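Local coordinates for serine racemase (Enterococcus faecalis, PDB 4ECL), which belongs to the alanine racemase family and pairs a TIM-barrel domain with a second domain built largely of beta strands, at residues A155-L161 and I196-I201. Residues are numbered along the deposited sequence; the frame is centred on the assembly and turned at random.
Sequences AGIFTHL and IPKVHI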
loop_
_atom_site.group_PDB
_atom_site.type_symbol
_atom_site.label_atom_id
_atom_site.label_comp_id
_atom_site.label_asym_id
_atom_site.label_seq_id
_atom_site.Cartn_x
_atom_site.Cartn_y
_atom_site.Cartn_z
ATOM N N ALA A 155 -4.107 33.497 5.153
ATOM C CA ALA A 155 -3.947 33.416 6.603
ATOM C C ALA A 155 -2.557 32.907 6.980
ATOM O O ALA A 155 -2.190 32.861 8.153
ATOM C CB ALA A 155 -5.037 32.514 7.206
ATOM N N GLY A 156 -1.784 32.522 5.973
ATOM C CA GLY A 156 -0.427 32.089 6.207
ATOM C C GLY A 156 0.420 32.050 4.961
ATOM O O GLY A 156 -0.070 32.174 3.835
ATOM N N ILE A 157 1.715 31.882 5.164
ATOM C CA ILE A 157 2.656 31.805 4.065
ATOM C C ILE A 157 3.738 30.834 4.506
ATOM O O ILE A 157 4.173 30.869 5.652
ATOM C CB ILE A 157 3.231 33.202 3.714
ATOM C CG1 ILE A 157 4.430 33.082 2.785
ATOM C CG2 ILE A 157 3.612 33.960 4.955
ATOM C CD1 ILE A 157 4.765 34.387 2.100
ATOM N N PHE A 158 4.151 29.942 3.617
ATOM C CA PHE A 158 5.053 28.886 4.037
ATOM C C PHE A 158 5.948 28.360 2.939
ATOM O O PHE A 158 5.728 28.650 1.763
ATOM C CB PHE A 158 4.270 27.744 4.707
ATOM C CG PHE A 158 3.487 26.850 3.759
ATOM C CD1 PHE A 158 2.242 27.235 3.273
ATOM C CD2 PHE A 158 3.965 25.591 3.429
ATOM C CE1 PHE A 158 1.516 26.402 2.439
ATOM C CE2 PHE A 158 3.242 24.743 2.596
ATOM C CZ PHE A 158 2.018 25.141 2.103
ATOM N N THR A 159 6.963 27.597 3.345
ATOM C CA THR A 159 7.837 26.897 2.413
ATOM C C THR A 159 8.295 25.554 2.997
ATOM O O THR A 159 8.089 25.286 4.178
ATOM C CB THR A 159 9.050 27.774 2.005
ATOM O OG1 THR A 159 9.707 27.208 0.855
ATOM C CG2 THR A 159 10.029 27.927 3.169
ATOM N N HIS A 160 8.883 24.701 2.163
ATOM C CA HIS A 160 9.411 23.420 2.615
ATOM C C HIS A 160 10.917 23.392 2.424
ATOM O O HIS A 160 11.416 23.783 1.366
ATOM C CB HIS A 160 8.791 22.262 1.823
ATOM C CG HIS A 160 7.597 21.642 2.482
ATOM N ND1 HIS A 160 6.321 22.148 2.346
ATOM C CD2 HIS A 160 7.486 20.555 3.284
ATOM C CE1 HIS A 160 5.475 21.399 3.032
ATOM N NE2 HIS A 160 6.157 20.427 3.612
ATOM N N LEU A 161 11.640 22.919 3.437
ATOM C CA LEU A 161 13.088 22.760 3.335
ATOM C C LEU A 161 13.446 21.422 2.698
ATOM O O LEU A 161 12.856 20.388 3.021
ATOM C CB LEU A 161 13.734 22.881 4.707
ATOM C CG LEU A 161 13.421 24.182 5.439
ATOM C CD1 LEU A 161 13.931 24.122 6.896
ATOM C CD2 LEU A 161 14.026 25.375 4.684
ATOM N N ILE A 196 2.493 40.738 7.458
ATOM C CA ILE A 196 2.704 39.309 7.256
ATOM C C ILE A 196 1.740 38.445 8.084
ATOM O O ILE A 196 1.528 38.702 9.270
ATOM C CB ILE A 196 4.168 38.933 7.593
ATOM C CG1 ILE A 196 5.135 39.909 6.919
ATOM C CG2 ILE A 196 4.486 37.495 7.193
ATOM C CD1 ILE A 196 4.983 39.987 5.406
ATOM N N PRO A 197 1.141 37.424 7.455
ATOM C CA PRO A 197 0.318 36.451 8.196
ATOM C C PRO A 197 1.166 35.419 8.954
ATOM O O PRO A 197 2.369 35.627 9.133
ATOM C CB PRO A 197 -0.484 35.770 7.088
ATOM C CG PRO A 197 0.409 35.838 5.893
ATOM C CD PRO A 197 1.112 37.179 6.003
ATOM N N LYS A 198 0.546 34.326 9.402
ATOM C CA LYS A 198 1.278 33.266 10.088
ATOM C C LYS A 198 2.325 32.622 9.184
ATOM O O LYS A 198 2.102 32.418 7.987
ATOM C CB LYS A 198 0.316 32.210 10.637
ATOM C CG LYS A 198 -0.729 32.790 11.579
ATOM C CD LYS A 198 -1.510 31.699 12.299
ATOM C CE LYS A 198 -2.350 32.285 13.423
ATOM N NZ LYS A 198 -2.835 31.208 14.337
ATOM N N VAL A 199 3.475 32.307 9.766
ATOM C CA VAL A 199 4.591 31.751 9.013
ATOM C C VAL A 199 4.911 30.321 9.447
ATOM O O VAL A 199 4.912 30.013 10.645
ATOM C CB VAL A 199 5.851 32.614 9.212
ATOM C CG1 VAL A 199 7.072 31.948 8.608
ATOM C CG2 VAL A 199 5.644 34.021 8.614
ATOM N N HIS A 200 5.194 29.448 8.481
ATOM C CA HIS A 200 5.791 28.164 8.816
ATOM C C HIS A 200 6.781 27.677 7.762
ATOM O O HIS A 200 6.566 27.836 6.576
ATOM C CB HIS A 200 4.738 27.106 9.194
ATOM C CG HIS A 200 3.594 26.983 8.227
ATOM N ND1 HIS A 200 3.439 25.898 7.390
ATOM C CD2 HIS A 200 2.521 27.781 8.007
ATOM C CE1 HIS A 200 2.334 26.043 6.678
ATOM N NE2 HIS A 200 1.762 27.182 7.028
ATOM N N ILE A 201 7.876 27.096 8.226
ATOM C CA ILE A 201 9.018 26.746 7.392
ATOM C C ILE A 201 9.438 25.317 7.728
ATOM O O ILE A 201 9.948 24.582 6.878
ATOM C CB ILE A 201 10.196 27.713 7.715
ATOM C CG1 ILE A 201 9.872 29.124 7.230
ATOM C CG2 ILE A 201 11.516 27.264 7.095
ATOM C CD1 ILE A 201 10.713 30.188 7.932
HETATM O O HOH W 1 10.109 22.138 5.655
#
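Ala155 receives a weak hydrogen bond at its carbonyl O from Lys198 N, the start of a parallel pairing that closes the beta-alpha-beta unit of strand 152-158, helix 169-191 and strand 198-200 in the TIM barrel. Pro197 CB packs 3.5 Å from Ala155 C. At Gly156, CA makes a C-H...O contact with Lys198 O, the same carbonyl that accepts the 2.9 Å hydrogen bond from Ile157 N. Ile157 turns to the helix-facing side of the sheet, where its CG2 lies 3.8 Å from Pro197 CG and 4.2 Å from Val199 CG2; its O accepts a weak bond from His200 N. Phe158 turns to the other side together with His200. Its CB lies over the middle of the His200 imidazole, 3.2 Å above the ring plane, a CH-pi contact, whereas the two rings run nearly parallel (8°) but are slid apart and barely overlap. The imidazole owes its place to chi1 of 49°, which sets CG between the backbone N and carbonyl carbon and brings the ring over toward Phe158. Thr159 N then bonds to His200 O at 3.3 Å. Past the paired strands, a water accepts from Leu161 N and donates to Ile201 O, while Leu161 CD2 meets Ile201 CG2 at 4.0 Å. Arg219 bonds His200 ND1 and His123 ND1 is bonded to His200 NE2; these two outside bonds, together with the Phe158 methylene over its face, leave the buried imidazole little freedom to turn.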